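Local coordinates for protein beta-glucuronidase (uncultured Clostridium sp., PDB 6U7J) that hydrolyses beta-D-glucuronides and, as a gut microbial enzyme, probably releases active estrogens from their glucuronide conjugates, at residues G99-T102 and H103-I107; A126-T129 and E130-E134; E217-T220 and N221-K225; K580-A583 and F584-E588. One frame throughout, in Å; residues are numbered along the deposited sequence.

Contact 1. Residues G99-T102 and H103-I107; sequences GSVT and HHAVI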
loop_
_atom_site.group_PDB
_atom_site.type_symbol
_atom_site.label_atom_id
_atom_site.label_comp_id
_atom_site.label_asym_id
_atom_site.label_seq_id
_atom_site.Cartn_x
_atom_site.Cartn_y
_atom_site.Cartn_z
ATOM N N GLY B 99 27.453 -7.807 25.367
ATOM C CA GLY B 99 27.653 -6.712 24.428
ATOM C C GLY B 99 26.851 -5.491 24.821
ATOM O O GLY B 99 27.309 -4.350 24.670
ATOM N N SER B 100 25.650 -5.718 25.350
ATOM C CA SER B 100 24.815 -4.673 25.916
ATOM C C SER B 100 23.552 -5.307 26.488
ATOM O O SER B 100 23.119 -6.367 26.032
ATOM C CB SER B 100 24.451 -3.613 24.866
ATOM O OG SER B 100 23.495 -4.120 23.963
ATOM N N VAL B 101 22.985 -4.666 27.503
ATOM C CA VAL B 101 21.684 -4.996 28.074
ATOM C C VAL B 101 20.964 -3.672 28.249
ATOM O O VAL B 101 21.495 -2.763 28.893
ATOM C CB VAL B 101 21.799 -5.733 29.424
ATOM C CG1 VAL B 101 20.437 -5.856 30.089
ATOM C CG2 VAL B 101 22.435 -7.097 29.244
ATOM N N THR B 102 19.769 -3.553 27.678
ATOM C CA THR B 102 19.076 -2.275 27.545
ATOM C C THR B 102 17.860 -2.251 28.459
ATOM O O THR B 102 16.902 -2.997 28.229
ATOM C CB THR B 102 18.646 -2.081 26.092
ATOM O OG1 THR B 102 19.759 -2.360 25.233
ATOM C CG2 THR B 102 18.124 -0.680 25.855
ATOM N N HIS B 103 17.854 -1.370 29.463
ATOM C CA HIS B 103 18.884 -0.368 29.732
ATOM C C HIS B 103 19.772 -0.738 30.914
ATOM O O HIS B 103 20.949 -0.377 30.954
ATOM C CB HIS B 103 18.236 0.979 30.044
ATOM C CG HIS B 103 17.541 1.609 28.876
ATOM N ND1 HIS B 103 18.219 2.318 27.906
ATOM C CD2 HIS B 103 16.231 1.660 28.538
ATOM C CE1 HIS B 103 17.356 2.781 27.020
ATOM N NE2 HIS B 103 16.143 2.395 27.379
ATOM N N HIS B 104 19.184 -1.447 31.878
ATOM C CA HIS B 104 19.801 -1.745 33.166
ATOM C C HIS B 104 19.853 -3.250 33.384
ATOM O O HIS B 104 18.905 -3.963 33.043
ATOM C CB HIS B 104 19.011 -1.090 34.309
ATOM C CG HIS B 104 18.694 0.351 34.066
ATOM N ND1 HIS B 104 19.670 1.309 33.896
ATOM C CD2 HIS B 104 17.508 0.996 33.949
ATOM C CE1 HIS B 104 19.098 2.483 33.694
ATOM N NE2 HIS B 104 17.788 2.320 33.716
ATOM N N ALA B 105 20.952 -3.731 33.973
ATOM C CA ALA B 105 21.152 -5.163 34.150
ATOM C C ALA B 105 21.538 -5.500 35.585
ATOM O O ALA B 105 22.310 -4.780 36.227
ATOM C CB ALA B 105 22.234 -5.692 33.205
ATOM N N VAL B 106 21.003 -6.608 36.077
ATOM C CA VAL B 106 21.518 -7.284 37.266
ATOM C C VAL B 106 21.775 -8.726 36.857
ATOM O O VAL B 106 20.847 -9.426 36.436
ATOM C CB VAL B 106 20.546 -7.211 38.459
ATOM C CG1 VAL B 106 21.218 -7.742 39.748
ATOM C CG2 VAL B 106 20.084 -5.788 38.683
ATOM N N ILE B 107 23.030 -9.153 36.947
ATOM C CA ILE B 107 23.479 -10.462 36.482
ATOM C C ILE B 107 23.622 -11.383 37.688
ATOM O O ILE B 107 24.327 -11.041 38.648
ATOM C CB ILE B 107 24.824 -10.353 35.745
ATOM C CG1 ILE B 107 24.784 -9.294 34.641
ATOM C CG2 ILE B 107 25.274 -11.732 35.251
ATOM C CD1 ILE B 107 23.551 -9.318 33.774
#

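Contact 2. Residues A126-T129 and E130-E134; sequences ADVT and EMANE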
loop_
_atom_site.group_PDB
_atom_site.type_symbol
_atom_site.label_atom_id
_atom_site.label_comp_id
_atom_site.label_asym_id
_atom_site.label_seq_id
_atom_site.Cartn_x
_atom_site.Cartn_y
_atom_site.Cartn_z
ATOM N N ALA B 126 32.119 -9.658 33.539
ATOM C CA ALA B 126 32.348 -10.123 34.901
ATOM C C ALA B 126 33.344 -11.267 34.846
ATOM O O ALA B 126 33.171 -12.194 34.048
ATOM C CB ALA B 126 31.050 -10.596 35.567
ATOM N N ASP B 127 34.392 -11.189 35.666
ATOM C CA ASP B 127 35.322 -12.299 35.824
ATOM C C ASP B 127 34.643 -13.350 36.691
ATOM O O ASP B 127 34.333 -13.080 37.851
ATOM C CB ASP B 127 36.624 -11.799 36.463
ATOM C CG ASP B 127 37.719 -12.863 36.504
ATOM O OD1 ASP B 127 37.487 -13.964 37.038
ATOM O OD2 ASP B 127 38.834 -12.598 36.013
ATOM N N VAL B 128 34.376 -14.527 36.136
ATOM C CA VAL B 128 33.721 -15.590 36.891
ATOM C C VAL B 128 34.671 -16.756 37.162
ATOM O O VAL B 128 34.218 -17.870 37.432
ATOM C CB VAL B 128 32.453 -16.088 36.179
ATOM C CG1 VAL B 128 31.448 -14.967 36.045
ATOM C CG2 VAL B 128 32.819 -16.685 34.828
ATOM N N THR B 129 35.981 -16.518 37.081
ATOM C CA THR B 129 36.963 -17.593 37.225
ATOM C C THR B 129 36.757 -18.398 38.501
ATOM O O THR B 129 36.829 -19.629 38.482
ATOM C CB THR B 129 38.379 -17.016 37.210
ATOM O OG1 THR B 129 38.505 -16.083 36.127
ATOM C CG2 THR B 129 39.402 -18.132 37.063
ATOM N N GLU B 130 36.508 -17.728 39.618
ATOM C CA GLU B 130 36.402 -18.425 40.891
ATOM C C GLU B 130 34.964 -18.752 41.273
ATOM O O GLU B 130 34.732 -19.288 42.361
ATOM C CB GLU B 130 37.076 -17.609 42.000
ATOM C CG GLU B 130 38.599 -17.388 41.816
ATOM C CD GLU B 130 39.410 -18.676 41.551
ATOM O OE1 GLU B 130 39.085 -19.751 42.118
ATOM O OE2 GLU B 130 40.398 -18.607 40.777
ATOM N N MET B 131 33.993 -18.467 40.412
ATOM C CA MET B 131 32.604 -18.660 40.795
ATOM C C MET B 131 31.846 -19.658 39.940
ATOM O O MET B 131 30.848 -20.217 40.413
ATOM C CB MET B 131 31.861 -17.327 40.763
ATOM C CG MET B 131 32.710 -16.172 41.233
ATOM S SD MET B 131 31.696 -14.695 41.298
ATOM C CE MET B 131 32.651 -13.574 40.297
ATOM N N ALA B 132 32.257 -19.880 38.697
ATOM C CA ALA B 132 31.535 -20.807 37.844
ATOM C C ALA B 132 32.000 -22.229 38.120
ATOM O O ALA B 132 33.183 -22.473 38.374
ATOM C CB ALA B 132 31.737 -20.453 36.371
ATOM N N ASN B 133 31.064 -23.164 38.095
ATOM C CA ASN B 133 31.405 -24.569 38.242
ATOM C C ASN B 133 31.801 -25.152 36.897
ATOM O O ASN B 133 31.353 -24.699 35.838
ATOM C CB ASN B 133 30.233 -25.386 38.799
ATOM C CG ASN B 133 29.339 -24.584 39.706
ATOM O OD1 ASN B 133 29.803 -23.965 40.667
ATOM N ND2 ASN B 133 28.038 -24.592 39.414
ATOM N N GLU B 134 32.629 -26.189 36.953
ATOM C CA GLU B 134 32.797 -27.061 35.802
ATOM C C GLU B 134 31.457 -27.693 35.447
ATOM O O GLU B 134 30.674 -28.069 36.321
ATOM C CB GLU B 134 33.836 -28.140 36.108
ATOM C CG GLU B 134 34.199 -29.014 34.925
ATOM C CD GLU B 134 35.225 -30.075 35.296
ATOM O OE1 GLU B 134 36.415 -29.723 35.471
ATOM O OE2 GLU B 134 34.837 -31.260 35.408
HETATM O O HOH W 1 36.105 -15.010 39.743
#

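Contact 3. Residues E217-T220 and N221-K225; sequences EIKT and NAEEK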
loop_
_atom_site.group_PDB
_atom_site.type_symbol
_atom_site.label_atom_id
_atom_site.label_comp_id
_atom_site.label_asym_id
_atom_site.label_seq_id
_atom_site.Cartn_x
_atom_site.Cartn_y
_atom_site.Cartn_z
ATOM N N GLU B 217 50.595 1.355 23.318
ATOM C CA GLU B 217 50.742 1.200 24.760
ATOM C C GLU B 217 49.884 0.022 25.199
ATOM O O GLU B 217 48.672 0.005 24.950
ATOM C CB GLU B 217 50.338 2.475 25.497
ATOM C CG GLU B 217 50.431 2.376 27.010
ATOM C CD GLU B 217 50.089 3.692 27.690
ATOM O OE1 GLU B 217 50.116 3.756 28.940
ATOM O OE2 GLU B 217 49.792 4.669 26.965
ATOM N N ILE B 218 50.516 -0.952 25.848
ATOM C CA ILE B 218 49.901 -2.220 26.200
ATOM C C ILE B 218 49.882 -2.345 27.720
ATOM O O ILE B 218 50.801 -1.887 28.407
ATOM C CB ILE B 218 50.656 -3.389 25.543
ATOM C CG1 ILE B 218 50.714 -3.167 24.030
ATOM C CG2 ILE B 218 50.004 -4.730 25.871
ATOM C CD1 ILE B 218 51.632 -4.119 23.298
ATOM N N LYS B 219 48.815 -2.940 28.243
ATOM C CA LYS B 219 48.604 -3.081 29.671
ATOM C C LYS B 219 48.324 -4.546 29.947
ATOM O O LYS B 219 47.469 -5.148 29.294
ATOM C CB LYS B 219 47.447 -2.193 30.135
ATOM C CG LYS B 219 47.127 -2.201 31.619
ATOM C CD LYS B 219 46.034 -1.131 31.904
ATOM C CE LYS B 219 44.992 -1.568 32.957
ATOM N NZ LYS B 219 44.417 -0.423 33.752
ATOM N N THR B 220 49.089 -5.133 30.863
ATOM C CA THR B 220 48.884 -6.493 31.332
ATOM C C THR B 220 48.710 -6.484 32.845
ATOM O O THR B 220 48.918 -5.468 33.514
ATOM C CB THR B 220 50.060 -7.406 30.960
ATOM O OG1 THR B 220 51.124 -7.212 31.899
ATOM C CG2 THR B 220 50.560 -7.124 29.559
ATOM N N ASN B 221 48.323 -7.641 33.386
ATOM C CA ASN B 221 48.259 -7.830 34.826
ATOM C C ASN B 221 49.562 -8.395 35.400
ATOM O O ASN B 221 49.543 -8.951 36.499
ATOM C CB ASN B 221 47.073 -8.730 35.200
ATOM C CG ASN B 221 47.246 -10.164 34.731
ATOM O OD1 ASN B 221 47.872 -10.423 33.707
ATOM N ND2 ASN B 221 46.685 -11.108 35.481
ATOM N N ALA B 222 50.690 -8.260 34.675
ATOM C CA ALA B 222 52.037 -8.639 35.141
ATOM C C ALA B 222 53.058 -7.801 34.357
ATOM O O ALA B 222 53.733 -8.271 33.432
ATOM C CB ALA B 222 52.295 -10.141 34.986
ATOM N N GLU B 223 53.185 -6.527 34.749
ATOM C CA GLU B 223 53.933 -5.512 34.000
ATOM C C GLU B 223 55.451 -5.695 34.005
ATOM O O GLU B 223 56.189 -4.700 34.009
ATOM C CB GLU B 223 53.627 -4.116 34.559
ATOM C CG GLU B 223 52.157 -3.806 34.790
ATOM C CD GLU B 223 51.769 -2.405 34.317
ATOM O OE1 GLU B 223 50.604 -2.229 33.893
ATOM O OE2 GLU B 223 52.623 -1.483 34.376
ATOM N N GLU B 224 55.942 -6.929 34.022
ATOM C CA GLU B 224 57.380 -7.177 34.123
ATOM C C GLU B 224 57.847 -8.392 33.347
ATOM O O GLU B 224 59.040 -8.472 33.031
ATOM C CB GLU B 224 57.815 -7.338 35.587
ATOM C CG GLU B 224 57.037 -8.393 36.380
ATOM C CD GLU B 224 55.594 -7.998 36.653
ATOM O OE1 GLU B 224 54.758 -8.899 36.883
ATOM O OE2 GLU B 224 55.297 -6.782 36.641
ATOM N N LYS B 225 56.977 -9.347 33.043
ATOM C CA LYS B 225 57.369 -10.398 32.127
ATOM C C LYS B 225 57.587 -9.806 30.738
ATOM O O LYS B 225 57.190 -8.674 30.441
ATOM C CB LYS B 225 56.323 -11.508 32.107
ATOM C CG LYS B 225 55.865 -11.928 33.503
ATOM C CD LYS B 225 56.896 -12.799 34.208
ATOM C CE LYS B 225 56.307 -13.438 35.473
ATOM N NZ LYS B 225 55.330 -14.538 35.174
#

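Contact 4. Residues K580-A583 and F584-E588; sequences KTAA and FAIRE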
loop_
_atom_site.group_PDB
_atom_site.type_symbol
_atom_site.label_atom_id
_atom_site.label_comp_id
_atom_site.label_asym_id
_atom_site.label_seq_id
_atom_site.Cartn_x
_atom_site.Cartn_y
_atom_site.Cartn_z
ATOM N N LYS B 580 12.732 4.099 -1.724
ATOM C CA LYS B 580 11.685 4.936 -2.290
ATOM C C LYS B 580 12.285 5.753 -3.440
ATOM O O LYS B 580 13.495 5.702 -3.685
ATOM C CB LYS B 580 11.076 5.820 -1.200
ATOM C CG LYS B 580 10.910 5.089 0.163
ATOM C CD LYS B 580 10.258 5.959 1.254
ATOM C CE LYS B 580 10.284 5.248 2.609
ATOM N NZ LYS B 580 9.835 6.105 3.746
ATOM N N THR B 581 11.456 6.550 -4.136
ATOM C CA THR B 581 11.933 7.229 -5.352
ATOM C C THR B 581 13.123 8.145 -5.076
ATOM O O THR B 581 14.074 8.180 -5.860
ATOM C CB THR B 581 10.817 8.046 -6.015
ATOM O OG1 THR B 581 10.339 9.041 -5.102
ATOM C CG2 THR B 581 9.677 7.172 -6.429
ATOM N N ALA B 582 13.090 8.902 -3.977
ATOM C CA ALA B 582 14.158 9.861 -3.722
ATOM C C ALA B 582 15.533 9.192 -3.653
ATOM O O ALA B 582 16.542 9.823 -3.991
ATOM C CB ALA B 582 13.882 10.625 -2.434
ATOM N N ALA B 583 15.595 7.919 -3.252
ATOM C CA ALA B 583 16.887 7.241 -3.178
ATOM C C ALA B 583 17.636 7.329 -4.499
ATOM O O ALA B 583 18.864 7.480 -4.516
ATOM C CB ALA B 583 16.706 5.778 -2.772
ATOM N N PHE B 584 16.913 7.238 -5.615
ATOM C CA PHE B 584 17.559 7.196 -6.919
ATOM C C PHE B 584 18.107 8.563 -7.301
ATOM O O PHE B 584 19.178 8.659 -7.910
ATOM C CB PHE B 584 16.573 6.673 -7.973
ATOM C CG PHE B 584 16.273 5.214 -7.815
ATOM C CD1 PHE B 584 17.113 4.256 -8.375
ATOM C CD2 PHE B 584 15.189 4.793 -7.057
ATOM C CE1 PHE B 584 16.862 2.901 -8.197
ATOM C CE2 PHE B 584 14.938 3.444 -6.869
ATOM C CZ PHE B 584 15.777 2.495 -7.437
ATOM N N ALA B 585 17.396 9.629 -6.932
ATOM C CA ALA B 585 17.912 10.972 -7.171
ATOM C C ALA B 585 19.104 11.261 -6.275
ATOM O O ALA B 585 20.103 11.826 -6.733
ATOM C CB ALA B 585 16.813 12.013 -6.952
ATOM N N ILE B 586 19.022 10.876 -4.996
ATOM C CA ILE B 586 20.155 11.063 -4.087
ATOM C C ILE B 586 21.384 10.358 -4.632
ATOM O O ILE B 586 22.483 10.922 -4.638
ATOM C CB ILE B 586 19.811 10.569 -2.666
ATOM C CG1 ILE B 586 18.744 11.457 -2.015
ATOM C CG2 ILE B 586 21.059 10.505 -1.786
ATOM C CD1 ILE B 586 17.869 10.689 -1.005
ATOM N N ARG B 587 21.214 9.121 -5.120
ATOM C CA ARG B 587 22.336 8.369 -5.678
ATOM C C ARG B 587 23.018 9.147 -6.806
ATOM O O ARG B 587 24.253 9.248 -6.848
ATOM C CB ARG B 587 21.869 6.996 -6.180
ATOM C CG ARG B 587 22.980 6.162 -6.818
ATOM C CD ARG B 587 22.620 4.690 -7.090
ATOM N NE ARG B 587 22.426 4.448 -8.517
ATOM C CZ ARG B 587 23.157 3.639 -9.279
ATOM N NH1 ARG B 587 22.864 3.543 -10.565
ATOM N NH2 ARG B 587 24.165 2.929 -8.787
ATOM N N GLU B 588 22.230 9.703 -7.735
ATOM C CA GLU B 588 22.826 10.426 -8.858
ATOM C C GLU B 588 23.642 11.619 -8.378
ATOM O O GLU B 588 24.713 11.902 -8.920
ATOM C CB GLU B 588 21.751 10.885 -9.850
ATOM C CG GLU B 588 21.091 9.740 -10.627
ATOM C CD GLU B 588 22.073 8.950 -11.496
ATOM O OE1 GLU B 588 22.642 9.537 -12.447
ATOM O OE2 GLU B 588 22.264 7.738 -11.232
#

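Contact 1. Residues G99-T102 and H103-I107
A classic beta bulge opens strand 104-109, just after the cis peptide that brings Thr102 against His103. His103 and His104 both face Gly144 of the neighbouring antiparallel strand. The cis peptide sets Thr102 CA 2.9 Å from His103 CA and folds the two side chains together. The Thr102 methyl sits over one face of the His103 imidazole, with CG2 3.7 Å from the ring centroid and 11° off the ring normal, a CH-pi contact. The chi1 of -48° puts CG2 opposite the backbone N, which leaves OG1 beside that N and turned to Gly120 O. At its far end, His103 NE2 bonds to Asn180 OD1. His104 uses NE2 to reach Ile146 O. One face of its own ring is met by His103 CB, 3.9 Å above the plane. On the apolar side of the turn, Val101 CG1 touches Ala105 CB at 3.6 Å. Both side chains also pack on Phe124 of strand 124-127, and Val101 rests on Val143. The buried polar ends of Thr102 and His103 each have a partner. The arrangement is a cis-peptide bend running into a classic bulge, in the sheet core of a family 2 sugar-binding domain.

Contact 2. Residues A126-T129 and E130-E134
Asp127 and Val128 both reach residues of 130-134, at a turn that begins with an Asx turn where strand 124-127 ends. Ala126 still belongs to the sheet, and its backbone pairs with Leu96. Asp127 comes next. Its OD1 is gripped by two donors of Thr129, both arriving from the same face of the carboxylate. The backbone N of Thr129 lies 3.0 Å from Asp127 OD1 on the anti side, which closes the Asx turn. The second donor is the Thr129 hydroxyl, on the syn side. Water 1 also donates to Asp127 OD1, and it accepts from Glu130 N at 2.8 Å. The water thus links the Asp127 carboxylate to the backbone N of Glu130. The other carboxylate oxygen, OD2, has a long, weak ion pair with Arg93. Val128 turns its side chain inward onto Leu94, Leu109 and Ile114, and its CG2 lies 4.2 Å from Ala132 CB. Val128 O closes the turn by accepting from Met131 N and Ala132 N. Met131 N comes in from above the carbonyl plane, 3.0 Å from Val128 O, whereas Ala132 N lies in that plane, 3.1 Å from Val128 O. Thr129 ends the segment. A chi1 of -47° sets OG1 beside its own backbone N, and both donors can then converge on one oxygen. Thr129 OG1 lies 2.5 Å from Asp127 OD1, and it also bonds to Leu94 N of strand 93-98.

Contact 3. Residues E217-T220 and N221-K225
Thr220 holds OG1 between its backbone N and carbonyl carbon, at chi1 81°, and this points the hydroxyl forward over the chain that follows. Ala222 N donates to Thr220 OG1 over 3.0 Å, at a nearly straight N-H...O angle of 160°. A threonine hydroxyl that takes the N-H two residues on forms an ST turn, here at the end of strand 211-220. Asn221 sits at the bend. Its amide faces another part of the chain: OD1 accepts from Tyr197 N and ND2 donates to Lys195 O. Beyond it, Ala222 O receives Glu224 N at 2.7 Å, with a weak second bond from Lys225 N. Glu223 folds back toward the strand and crosses Lys219. Its OE1 comes to 4.2 Å from Lys219 CG, so the carboxylate meets the lysine's aliphatic stem. Thr220 and Ala222 both pack on Phe271 of strand 265-271. The buried Thr220 hydroxyl satisfies one backbone N-H at the start of the turn, and the bonds of Asn221 and Ala222 O add to its hold. Lys219 NZ and Glu223 OE1, 6.4 Å apart, are too distant for a salt bridge, and any attraction between them is probably weak.

Contact 4. Residues K580-A583 and F584-E588
Backbone bonds carry most of this contact between Thr581, Ala582, Ala583 and the next turn of helix 581-592, the last helix of the TIM barrel region. The first bonds span three residues: Ala583 N reaches Lys580 O, and Phe584 N lies 3.0 Å from Thr581 O. The latter donor approaches from above the carbonyl plane, as in a tight first turn. Regular alpha-helical spacing follows. Ile586 N bonds to Ala582 O at 2.9 Å and is nearly linear at 175°. Arg587 N bonds to Ala583 O, also at 2.9 Å.

Side chains pack back on the same turn. With chi1 at -68°, Ile586 CG1 lies opposite its carbonyl carbon and leads CD1 back along the helix. Ile586 CD1 makes an apolar contact with Ala582 CB at 4.2 Å. Two contacts are to backbone oxygens: Ile586 CD1 lies 3.4 Å from Ala582 O, and the Phe584 ring turns its edge to Thr581 O, with CD2 3.8 Å from that oxygen.

The Lys580 side chain and the Thr581 backbone N-H find partners beyond the turn. Lys580 NZ makes a salt bridge with Asp555 and bonds to Thr511 O and Gly571 O. Thr581 N donates to Glu525 OE1.

Helix 319-332 packs on Ala583 and Ile586, and its Trp331 meets the Phe584 ring edge-to-face. Gln528 and Lys529 of helix 525-540 touch Ala582 and Ala585, respectively. Thr581 and Phe584 also pack on Thr581 and Glu526 of a second subunit.

Along the chain the four contacts follow one another without overlap, through three family 2 regions. Contacts 1 and 2 share the antiparallel sheet of the sugar-binding domain. Their centres are about 19 Å apart, and Ile114 of strand 112-118 is touched by side chains of both. Contact 3 follows in the next, all-beta region, at the end of strand 211-220. Its nearest atoms come within about 8 Å of contact 2, and Lys195 lies beside both. Contact 4 is in the last helix of the TIM barrel region, with its centre about 53 Å from that of contact 2. Contacts 1, 2 and 3, in the beta domains, lie on the other side of the chain's centre from contact 4, which faces a second subunit.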